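Local coordinates for hypothetical protein (Bacteroides eggerthii, PDB 4JGL), which is of unknown function but adopts a streptavidin-like antiparallel beta fold to which two extra alpha helices have been added, at residues 50-56 against 68-72; 95-101 against 156-160; 63-69 against 85-91. One frame throughout, in Å; residues are numbered along the deposited sequence.

Contact 1: residues 50-56 against 68-72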
loop_
_atom_site.group_PDB
_atom_site.type_symbol
_atom_site.label_atom_id
_atom_site.label_comp_id
_atom_site.label_asym_id
_atom_site.label_seq_id
_atom_site.Cartn_x
_atom_site.Cartn_y
_atom_site.Cartn_z
ATOM N N PRO A 50 -6.653 -9.169 4.436
ATOM C CA PRO A 50 -7.423 -10.304 3.946
ATOM C C PRO A 50 -8.881 -10.310 4.413
ATOM O O PRO A 50 -9.725 -10.815 3.674
ATOM C CB PRO A 50 -6.667 -11.500 4.506
ATOM C CG PRO A 50 -5.265 -11.003 4.740
ATOM C CD PRO A 50 -5.422 -9.593 5.122
ATOM N N GLU A 51 -9.179 -9.717 5.572
ATOM C CA GLU A 51 -10.562 -9.674 6.102
ATOM C C GLU A 51 -11.506 -8.821 5.233
ATOM O O GLU A 51 -12.733 -8.956 5.301
ATOM C CB GLU A 51 -10.583 -9.138 7.550
ATOM C CG GLU A 51 -10.585 -7.607 7.650
ATOM C CD GLU A 51 -11.179 -7.053 8.951
ATOM O OE1 GLU A 51 -12.012 -7.738 9.581
ATOM O OE2 GLU A 51 -10.813 -5.913 9.333
ATOM N N LYS A 52 -10.938 -7.910 4.449
ATOM C CA LYS A 52 -11.720 -7.030 3.595
ATOM C C LYS A 52 -11.405 -7.189 2.106
ATOM O O LYS A 52 -12.068 -6.574 1.272
ATOM C CB LYS A 52 -11.459 -5.587 3.982
ATOM C CG LYS A 52 -11.808 -5.234 5.420
ATOM C CD LYS A 52 -12.485 -3.885 5.489
ATOM C CE LYS A 52 -13.989 -3.976 5.175
ATOM N NZ LYS A 52 -14.384 -3.465 3.807
ATOM N N GLY A 53 -10.415 -8.004 1.757
ATOM C CA GLY A 53 -9.964 -8.119 0.389
ATOM C C GLY A 53 -9.427 -6.819 -0.185
ATOM O O GLY A 53 -9.649 -6.514 -1.342
ATOM N N LEU A 54 -8.737 -6.037 0.657
ATOM C CA LEU A 54 -8.156 -4.776 0.243
ATOM C C LEU A 54 -6.643 -4.793 0.402
ATOM O O LEU A 54 -6.088 -5.450 1.286
ATOM C CB LEU A 54 -8.703 -3.628 1.074
ATOM C CG LEU A 54 -10.222 -3.480 1.084
ATOM C CD1 LEU A 54 -10.587 -2.340 2.026
ATOM C CD2 LEU A 54 -10.763 -3.212 -0.321
ATOM N N PHE A 55 -5.995 -4.043 -0.475
ATOM C CA PHE A 55 -4.570 -3.773 -0.416
ATOM C C PHE A 55 -4.401 -2.273 -0.478
ATOM O O PHE A 55 -4.897 -1.632 -1.414
ATOM C CB PHE A 55 -3.817 -4.451 -1.557
ATOM C CG PHE A 55 -2.369 -4.055 -1.612
ATOM C CD1 PHE A 55 -1.490 -4.537 -0.663
ATOM C CD2 PHE A 55 -1.919 -3.149 -2.537
ATOM C CE1 PHE A 55 -0.135 -4.143 -0.647
ATOM C CE2 PHE A 55 -0.552 -2.756 -2.537
ATOM C CZ PHE A 55 0.296 -3.228 -1.568
ATOM N N LEU A 56 -3.748 -1.685 0.524
ATOM C CA LEU A 56 -3.523 -0.254 0.546
ATOM C C LEU A 56 -2.072 0.064 0.262
ATOM O O LEU A 56 -1.181 -0.618 0.736
ATOM C CB LEU A 56 -3.946 0.341 1.889
ATOM C CG LEU A 56 -5.445 0.527 2.102
ATOM C CD1 LEU A 56 -6.167 -0.811 2.054
ATOM C CD2 LEU A 56 -5.707 1.274 3.416
ATOM N N ASN A 68 -3.729 4.736 -1.933
ATOM C CA ASN A 68 -4.584 4.009 -2.857
ATOM C C ASN A 68 -5.204 2.803 -2.149
ATOM O O ASN A 68 -4.484 2.014 -1.519
ATOM C CB ASN A 68 -3.796 3.552 -4.096
ATOM C CG ASN A 68 -3.714 4.620 -5.196
ATOM O OD1 ASN A 68 -4.619 5.432 -5.362
ATOM N ND2 ASN A 68 -2.614 4.608 -5.962
ATOM N N ILE A 69 -6.524 2.692 -2.246
ATOM C CA ILE A 69 -7.255 1.511 -1.796
ATOM C C ILE A 69 -7.516 0.685 -3.040
ATOM O O ILE A 69 -8.263 1.099 -3.947
ATOM C CB ILE A 69 -8.588 1.860 -1.132
ATOM C CG1 ILE A 69 -8.387 2.734 0.107
ATOM C CG2 ILE A 69 -9.308 0.560 -0.735
ATOM C CD1 ILE A 69 -9.698 3.354 0.616
ATOM N N TYR A 70 -6.847 -0.458 -3.117
ATOM C CA TYR A 70 -7.048 -1.469 -4.150
ATOM C C TYR A 70 -7.925 -2.560 -3.577
ATOM O O TYR A 70 -7.818 -2.887 -2.389
ATOM C CB TYR A 70 -5.716 -2.130 -4.563
ATOM C CG TYR A 70 -4.762 -1.246 -5.336
ATOM C CD1 TYR A 70 -3.857 -0.390 -4.718
ATOM C CD2 TYR A 70 -4.712 -1.322 -6.709
ATOM C CE1 TYR A 70 -2.987 0.383 -5.485
ATOM C CE2 TYR A 70 -3.869 -0.563 -7.449
ATOM C CZ TYR A 70 -3.015 0.305 -6.854
ATOM O OH TYR A 70 -2.146 1.066 -7.633
ATOM N N THR A 71 -8.713 -3.194 -4.442
ATOM C CA THR A 71 -9.282 -4.481 -4.106
ATOM C C THR A 71 -8.340 -5.563 -4.621
ATOM O O THR A 71 -7.624 -5.342 -5.591
ATOM C CB THR A 71 -10.691 -4.638 -4.698
ATOM O OG1 THR A 71 -10.633 -4.481 -6.115
ATOM C CG2 THR A 71 -11.630 -3.611 -4.095
ATOM N N TYR A 72 -8.286 -6.717 -3.966
ATOM C CA TYR A 72 -7.406 -7.779 -4.436
ATOM C C TYR A 72 -8.096 -9.122 -4.360
ATOM O O TYR A 72 -9.009 -9.337 -3.550
ATOM C CB TYR A 72 -6.054 -7.839 -3.709
ATOM C CG TYR A 72 -6.044 -8.581 -2.405
ATOM C CD1 TYR A 72 -6.346 -7.947 -1.218
ATOM C CD2 TYR A 72 -5.735 -9.935 -2.357
ATOM C CE1 TYR A 72 -6.312 -8.617 -0.022
ATOM C CE2 TYR A 72 -5.719 -10.618 -1.170
ATOM C CZ TYR A 72 -6.000 -9.957 -0.002
ATOM O OH TYR A 72 -5.989 -10.617 1.203
HETATM O O HOH W 1 -9.042 -11.758 0.896
#
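N68 begins the pairing through its backbone, its carbonyl O receiving a CA-H...O contact from L56 CA at 3.2 Å. I69 stands beside L56, both pointing the same way, and its CG2 meets L54 CD2 at 4.1 Å. These branched aliphatic groups suit a buried face covered by V164 and L163 of helix 158-165. Y70 turns to the other face and exchanges two backbone hydrogen bonds with F55; the one from Y70 N to F55 O is 2.8 Å long. Its CD1 lies at the edge of the F55 ring, 4.0 Å from F55 CD2, while the hydroxyl reaches P110 O. The two strands form a beta hairpin of the streptavidin-like sheet, and a G1 bulge, where G53 and L54 both face M49, leads into the first; glycine suits the positive phi of 61° there. T71 touches L54 CD2 through its methyl CG2. Y72 N donates to G53 O at 3.0 Å. With CG set between backbone N and carbonyl carbon (chi1 83°), the Y72 ring reaches back along 50-54, presenting its edge to L54 O, and its OH ends 3.1 Å from P50 CA, where a water bonded to P50 O also makes a weak bond to the phenol.

Contact 2: residues 95-101 against 156-160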
loop_
_atom_site.group_PDB
_atom_site.type_symbol
_atom_site.label_atom_id
_atom_site.label_comp_id
_atom_site.label_asym_id
_atom_site.label_seq_id
_atom_site.Cartn_x
_atom_site.Cartn_y
_atom_site.Cartn_z
ATOM N N ASP A 95 -2.755 21.132 14.124
ATOM C CA ASP A 95 -2.991 19.686 14.166
ATOM C C ASP A 95 -4.293 19.234 13.474
ATOM O O ASP A 95 -4.884 18.220 13.835
ATOM C CB ASP A 95 -2.894 19.178 15.616
ATOM C CG ASP A 95 -1.526 19.461 16.234
ATOM O OD1 ASP A 95 -0.524 19.510 15.480
ATOM O OD2 ASP A 95 -1.448 19.643 17.469
ATOM N N LYS A 96 -4.705 19.971 12.444
ATOM C CA LYS A 96 -5.846 19.579 11.638
ATOM C C LYS A 96 -5.369 18.710 10.464
ATOM O O LYS A 96 -4.224 18.809 10.036
ATOM C CB LYS A 96 -6.595 20.819 11.134
ATOM C CG LYS A 96 -7.319 21.596 12.253
ATOM N N LEU A 97 -6.271 17.865 9.978
ATOM C CA LEU A 97 -6.042 17.078 8.753
ATOM C C LEU A 97 -7.160 17.320 7.774
ATOM O O LEU A 97 -8.331 17.325 8.143
ATOM C CB LEU A 97 -6.018 15.595 9.051
ATOM C CG LEU A 97 -4.972 15.087 10.025
ATOM C CD1 LEU A 97 -5.220 13.611 10.248
ATOM C CD2 LEU A 97 -3.582 15.387 9.514
ATOM N N GLU A 98 -6.805 17.533 6.508
ATOM C CA GLU A 98 -7.765 17.541 5.435
ATOM C C GLU A 98 -7.773 16.155 4.786
ATOM O O GLU A 98 -6.744 15.699 4.277
ATOM C CB GLU A 98 -7.409 18.590 4.383
ATOM C CG GLU A 98 -7.400 20.002 4.897
ATOM C CD GLU A 98 -7.000 21.020 3.847
ATOM O OE1 GLU A 98 -6.560 20.662 2.742
ATOM O OE2 GLU A 98 -7.087 22.212 4.144
ATOM N N ILE A 99 -8.930 15.520 4.753
ATOM C CA ILE A 99 -9.077 14.186 4.196
ATOM C C ILE A 99 -10.057 14.252 3.031
ATOM O O ILE A 99 -11.196 14.704 3.187
ATOM C CB ILE A 99 -9.522 13.151 5.237
ATOM C CG1 ILE A 99 -8.483 13.047 6.352
ATOM C CG2 ILE A 99 -9.703 11.796 4.592
ATOM C CD1 ILE A 99 -8.831 12.092 7.481
ATOM N N THR A 100 -9.593 13.835 1.856
ATOM C CA THR A 100 -10.412 13.844 0.656
ATOM C C THR A 100 -10.288 12.507 -0.048
ATOM O O THR A 100 -9.259 11.827 0.077
ATOM C CB THR A 100 -10.054 14.983 -0.286
ATOM O OG1 THR A 100 -8.693 14.869 -0.688
ATOM C CG2 THR A 100 -10.302 16.333 0.349
ATOM N N ILE A 101 -11.330 12.145 -0.777
ATOM C CA ILE A 101 -11.424 10.858 -1.420
ATOM C C ILE A 101 -11.815 11.027 -2.890
ATOM O O ILE A 101 -12.686 11.846 -3.202
ATOM C CB ILE A 101 -12.436 9.961 -0.682
ATOM C CG1 ILE A 101 -12.086 9.852 0.816
ATOM C CG2 ILE A 101 -12.543 8.616 -1.348
ATOM C CD1 ILE A 101 -13.278 9.414 1.724
ATOM N N ARG A 156 -8.589 11.946 14.461
ATOM C CA ARG A 156 -8.837 12.857 13.336
ATOM C C ARG A 156 -9.132 12.167 11.995
ATOM O O ARG A 156 -9.500 12.830 11.002
ATOM C CB ARG A 156 -7.619 13.751 13.141
ATOM C CG ARG A 156 -7.211 14.547 14.393
ATOM C CD ARG A 156 -5.891 15.225 14.177
ATOM N NE ARG A 156 -4.819 14.250 14.005
ATOM C CZ ARG A 156 -3.568 14.540 13.671
ATOM N NH1 ARG A 156 -3.192 15.791 13.448
ATOM N NH2 ARG A 156 -2.678 13.555 13.540
ATOM N N CYS A 157 -8.964 10.844 11.949
ATOM C CA CYS A 157 -9.010 10.097 10.691
ATOM C C CYS A 157 -10.241 9.247 10.505
ATOM O O CYS A 157 -10.250 8.353 9.679
ATOM C CB CYS A 157 -7.774 9.216 10.563
ATOM S SG CYS A 157 -6.313 10.192 10.341
ATOM N N ALA A 158 -11.311 9.552 11.223
ATOM C CA ALA A 158 -12.551 8.817 11.042
ATOM C C ALA A 158 -13.017 8.708 9.604
ATOM O O ALA A 158 -13.480 7.670 9.175
ATOM C CB ALA A 158 -13.659 9.430 11.902
ATOM N N GLU A 159 -12.871 9.774 8.829
ATOM C CA GLU A 159 -13.297 9.748 7.442
ATOM C C GLU A 159 -12.570 8.642 6.671
ATOM O O GLU A 159 -13.137 7.979 5.802
ATOM C CB GLU A 159 -13.004 11.114 6.826
ATOM C CG GLU A 159 -13.620 11.367 5.497
ATOM C CD GLU A 159 -13.552 12.843 5.073
ATOM O OE1 GLU A 159 -13.117 13.725 5.855
ATOM O OE2 GLU A 159 -13.940 13.115 3.925
ATOM N N PHE A 160 -11.285 8.462 6.986
ATOM C CA PHE A 160 -10.489 7.398 6.368
ATOM C C PHE A 160 -10.846 6.012 6.893
ATOM O O PHE A 160 -11.063 5.099 6.111
ATOM C CB PHE A 160 -9.001 7.714 6.569
ATOM C CG PHE A 160 -8.044 6.626 6.130
ATOM C CD1 PHE A 160 -8.113 6.045 4.874
ATOM C CD2 PHE A 160 -7.046 6.226 6.975
ATOM C CE1 PHE A 160 -7.186 5.099 4.479
ATOM C CE2 PHE A 160 -6.128 5.282 6.577
ATOM C CZ PHE A 160 -6.221 4.699 5.344
#
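The carbonyl O of D95 accepts a nearly straight hydrogen bond from R156 NH1, 3.0 Å long with 169° at the hydrogen. The oxygen lies in the guanidinium plane, although the donor stands 56° out of the carbonyl plane and so misses the lone pairs. The bend of the arginine chain at chi3 turns the group toward the start of the strand, while NH2 forms a salt bridge with D154; bonds on two sides should limit rotation of the flat group. Over one face, displaced toward the rim, sits L97 CD1, 3.8 Å above the plane, and the two side chains cross at about a right angle. The same methyl meets C157 SG at 3.6 Å, so this leucine serves both the arginine and the buried thiol. Further along the strand, I99 CD1 rests 3.8 Å from C157 CA, at the N-cap position of the helix. E159, with CG anti to the backbone N (chi1 -168°) and the rest of its chain extended, slides past I99 in the opposite direction. Its CB and CG cover I99 CG2 at 4.0 Å each, a use of the aliphatic stem that fits an exposed glutamate; the carboxylate lies near I99 O without bonding to it. L97, I99 and I101 all point toward 156-160, whereas K96, E98 and T100 point away. Such alternation, apolar beneath the helix and polar outside, is the mark of an amphipathic strand, here joining the streptavidin-like sheet to the beginning of the added helix 158-165.

Contact 3: residues 63-69 against 85-91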
loop_
_atom_site.group_PDB
_atom_site.type_symbol
_atom_site.label_atom_id
_atom_site.label_comp_id
_atom_site.label_asym_id
_atom_site.label_seq_id
_atom_site.Cartn_x
_atom_site.Cartn_y
_atom_site.Cartn_z
ATOM N N GLY A 63 4.973 14.860 4.510
ATOM C CA GLY A 63 4.050 14.645 5.607
ATOM C C GLY A 63 2.584 14.467 5.264
ATOM O O GLY A 63 1.790 14.091 6.130
ATOM N N ALA A 64 2.232 14.722 4.013
ATOM C CA ALA A 64 0.906 14.424 3.511
ATOM C C ALA A 64 0.942 12.991 3.005
ATOM O O ALA A 64 1.961 12.543 2.471
ATOM C CB ALA A 64 0.519 15.359 2.401
ATOM N N TYR A 65 -0.164 12.284 3.168
ATOM C CA TYR A 65 -0.231 10.895 2.722
ATOM C C TYR A 65 -1.226 10.731 1.590
ATOM O O TYR A 65 -2.330 11.304 1.613
ATOM C CB TYR A 65 -0.640 9.956 3.831
ATOM C CG TYR A 65 0.283 9.917 5.013
ATOM C CD1 TYR A 65 1.644 9.945 4.866
ATOM C CD2 TYR A 65 -0.227 9.784 6.287
ATOM C CE1 TYR A 65 2.513 9.920 5.973
ATOM C CE2 TYR A 65 0.621 9.718 7.397
ATOM C CZ TYR A 65 1.984 9.801 7.216
ATOM O OH TYR A 65 2.853 9.750 8.290
ATOM N N GLY A 66 -0.825 9.950 0.599
ATOM C CA GLY A 66 -1.688 9.570 -0.504
ATOM C C GLY A 66 -1.830 8.061 -0.464
ATOM O O GLY A 66 -0.844 7.343 -0.564
ATOM N N ILE A 67 -3.044 7.597 -0.261
ATOM C CA ILE A 67 -3.298 6.183 -0.068
ATOM C C ILE A 67 -4.241 5.644 -1.129
ATOM O O ILE A 67 -5.404 6.048 -1.231
ATOM C CB ILE A 67 -3.857 5.890 1.326
ATOM C CG1 ILE A 67 -2.976 6.550 2.391
ATOM C CG2 ILE A 67 -3.959 4.370 1.538
ATOM C CD1 ILE A 67 -3.503 6.420 3.779
ATOM N N ASN A 68 -3.729 4.736 -1.933
ATOM C CA ASN A 68 -4.584 4.009 -2.857
ATOM C C ASN A 68 -5.204 2.803 -2.149
ATOM O O ASN A 68 -4.484 2.014 -1.519
ATOM C CB ASN A 68 -3.796 3.552 -4.096
ATOM C CG ASN A 68 -3.714 4.620 -5.196
ATOM O OD1 ASN A 68 -4.619 5.432 -5.362
ATOM N ND2 ASN A 68 -2.614 4.608 -5.962
ATOM N N ILE A 69 -6.524 2.692 -2.246
ATOM C CA ILE A 69 -7.255 1.511 -1.796
ATOM C C ILE A 69 -7.516 0.685 -3.040
ATOM O O ILE A 69 -8.263 1.099 -3.947
ATOM C CB ILE A 69 -8.588 1.860 -1.132
ATOM C CG1 ILE A 69 -8.387 2.734 0.107
ATOM C CG2 ILE A 69 -9.308 0.560 -0.735
ATOM C CD1 ILE A 69 -9.698 3.354 0.616
ATOM N N HIS A 85 -10.029 3.430 -4.886
ATOM C CA HIS A 85 -10.137 4.826 -4.509
ATOM C C HIS A 85 -8.789 5.330 -4.055
ATOM O O HIS A 85 -7.897 4.553 -3.742
ATOM C CB HIS A 85 -11.187 5.009 -3.405
ATOM C CG HIS A 85 -12.588 4.880 -3.903
ATOM N ND1 HIS A 85 -13.146 3.660 -4.212
ATOM C CD2 HIS A 85 -13.520 5.817 -4.195
ATOM C CE1 HIS A 85 -14.375 3.856 -4.669
ATOM N NE2 HIS A 85 -14.629 5.153 -4.657
ATOM N N PHE A 86 -8.667 6.645 -3.991
ATOM C CA PHE A 86 -7.486 7.349 -3.515
ATOM C C PHE A 86 -7.895 8.302 -2.414
ATOM O O PHE A 86 -8.796 9.122 -2.597
ATOM C CB PHE A 86 -6.847 8.113 -4.671
ATOM C CG PHE A 86 -5.648 8.921 -4.263
ATOM C CD1 PHE A 86 -4.446 8.326 -3.977
ATOM C CD2 PHE A 86 -5.764 10.290 -4.125
ATOM C CE1 PHE A 86 -3.350 9.100 -3.559
ATOM C CE2 PHE A 86 -4.661 11.053 -3.762
ATOM C CZ PHE A 86 -3.486 10.437 -3.469
ATOM N N VAL A 87 -7.226 8.195 -1.283
ATOM C CA VAL A 87 -7.460 9.035 -0.135
ATOM C C VAL A 87 -6.252 9.909 0.074
ATOM O O VAL A 87 -5.127 9.413 0.107
ATOM C CB VAL A 87 -7.686 8.208 1.127
ATOM C CG1 VAL A 87 -7.952 9.106 2.333
ATOM C CG2 VAL A 87 -8.827 7.218 0.926
HETATM N N MSE A 88 -6.466 11.208 0.203
HETATM C CA MSE A 88 -5.392 12.149 0.456
HETATM C C MSE A 88 -5.592 12.725 1.854
HETATM O O MSE A 88 -6.697 13.125 2.207
HETATM C CB MSE A 88 -5.412 13.224 -0.632
HETATM C CG MSE A 88 -4.207 14.146 -0.686
HETATM SE SE MSE A 88 -4.155 15.221 -2.366
HETATM C CE MSE A 88 -5.585 16.465 -1.943
ATOM N N ILE A 89 -4.517 12.738 2.643
ATOM C CA ILE A 89 -4.539 13.196 4.022
ATOM C C ILE A 89 -3.481 14.279 4.178
ATOM O O ILE A 89 -2.290 13.985 4.099
ATOM C CB ILE A 89 -4.288 12.063 5.025
ATOM C CG1 ILE A 89 -5.276 10.923 4.778
ATOM C CG2 ILE A 89 -4.384 12.590 6.453
ATOM C CD1 ILE A 89 -5.174 9.736 5.733
ATOM N N VAL A 90 -3.922 15.521 4.318
ATOM C CA VAL A 90 -3.042 16.674 4.247
ATOM C C VAL A 90 -3.046 17.411 5.580
ATOM O O VAL A 90 -4.074 17.949 5.962
ATOM C CB VAL A 90 -3.456 17.643 3.114
ATOM C CG1 VAL A 90 -2.522 18.831 3.060
ATOM C CG2 VAL A 90 -3.460 16.932 1.775
ATOM N N PRO A 91 -1.902 17.462 6.277
ATOM C CA PRO A 91 -1.845 18.224 7.516
ATOM C C PRO A 91 -1.962 19.722 7.293
ATOM O O PRO A 91 -1.423 20.260 6.326
ATOM C CB PRO A 91 -0.469 17.865 8.088
ATOM C CG PRO A 91 -0.105 16.588 7.480
ATOM C CD PRO A 91 -0.724 16.596 6.096
HETATM O O HOH W 2 -0.809 13.163 6.864
#
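I67 and V87 form the middle of a ladder in which Y65, I67 and I69 pair with I89, V87 and H85, each pair exchanging two backbone hydrogen bonds. The straightest, V87 N to I67 O, measures 2.8 Å with 171° at the hydrogen. Where I67, I69, V87 and I89 share a face, between Y65 and H85 at its ends, the packing is close and apolar: I69 CD1 meets V87 CG2 at 4.0 Å. Beta-branched residues fit here, filling the space beside extended backbone. The other face is mixed: M88, a selenomethionine, lies exposed and touches little, but F86 packs closely. It holds CG anti to its own backbone N (chi1 178°), which swings the ring diagonally across to G66, two residues before its partner N68, with F86 CE1 3.5 Å from G66 CA. A side chain at G66 would run into this ring, hence the glycine. N68 OD1, in one of two conformers, lies at the ring edge, 3.2 Å from F86 CD1. Replacing F86 with alanine would probably uncover the G66 backbone and deprive this amide oxygen of its ring neighbour. Toward the end of the hairpin, P91 CG rests 3.4 Å from G63 O. A water donates to both G63 O, at 2.9 Å, and I89 O, bridging the strands where the ladder ends. L163 of helix 158-165 covers V87, and F160 covers I67, while H85 bonds through ND1 to the hydroxyl of Y167. Strands 54-61 and 96-103 flank the hairpin, G66 pairing with H59 and M88 with T100.

Contacts 1 and 3 are consecutive hairpin pairings that share strand 64-75, N68 and I69 belonging to both; each is held by backbone hydrogen bonds, with apolar side chains on the face under helix 158-165. Contact 1 lies nearest the centre of the chain and contact 3 a little farther, both partly buried. Contact 2, toward the surface, differs in kind: it sets a helix start against a strand with a single direct hydrogen bond. F160 ties the three together, packing on L56 of contact 1 and I67 of contact 3. Strand 96-103 also pairs with strand 78-92. F55 and Y70 in contact 1 and F86 in contact 3 lie on the face away from helix 158-165, whereas charged side chains edge contact 2.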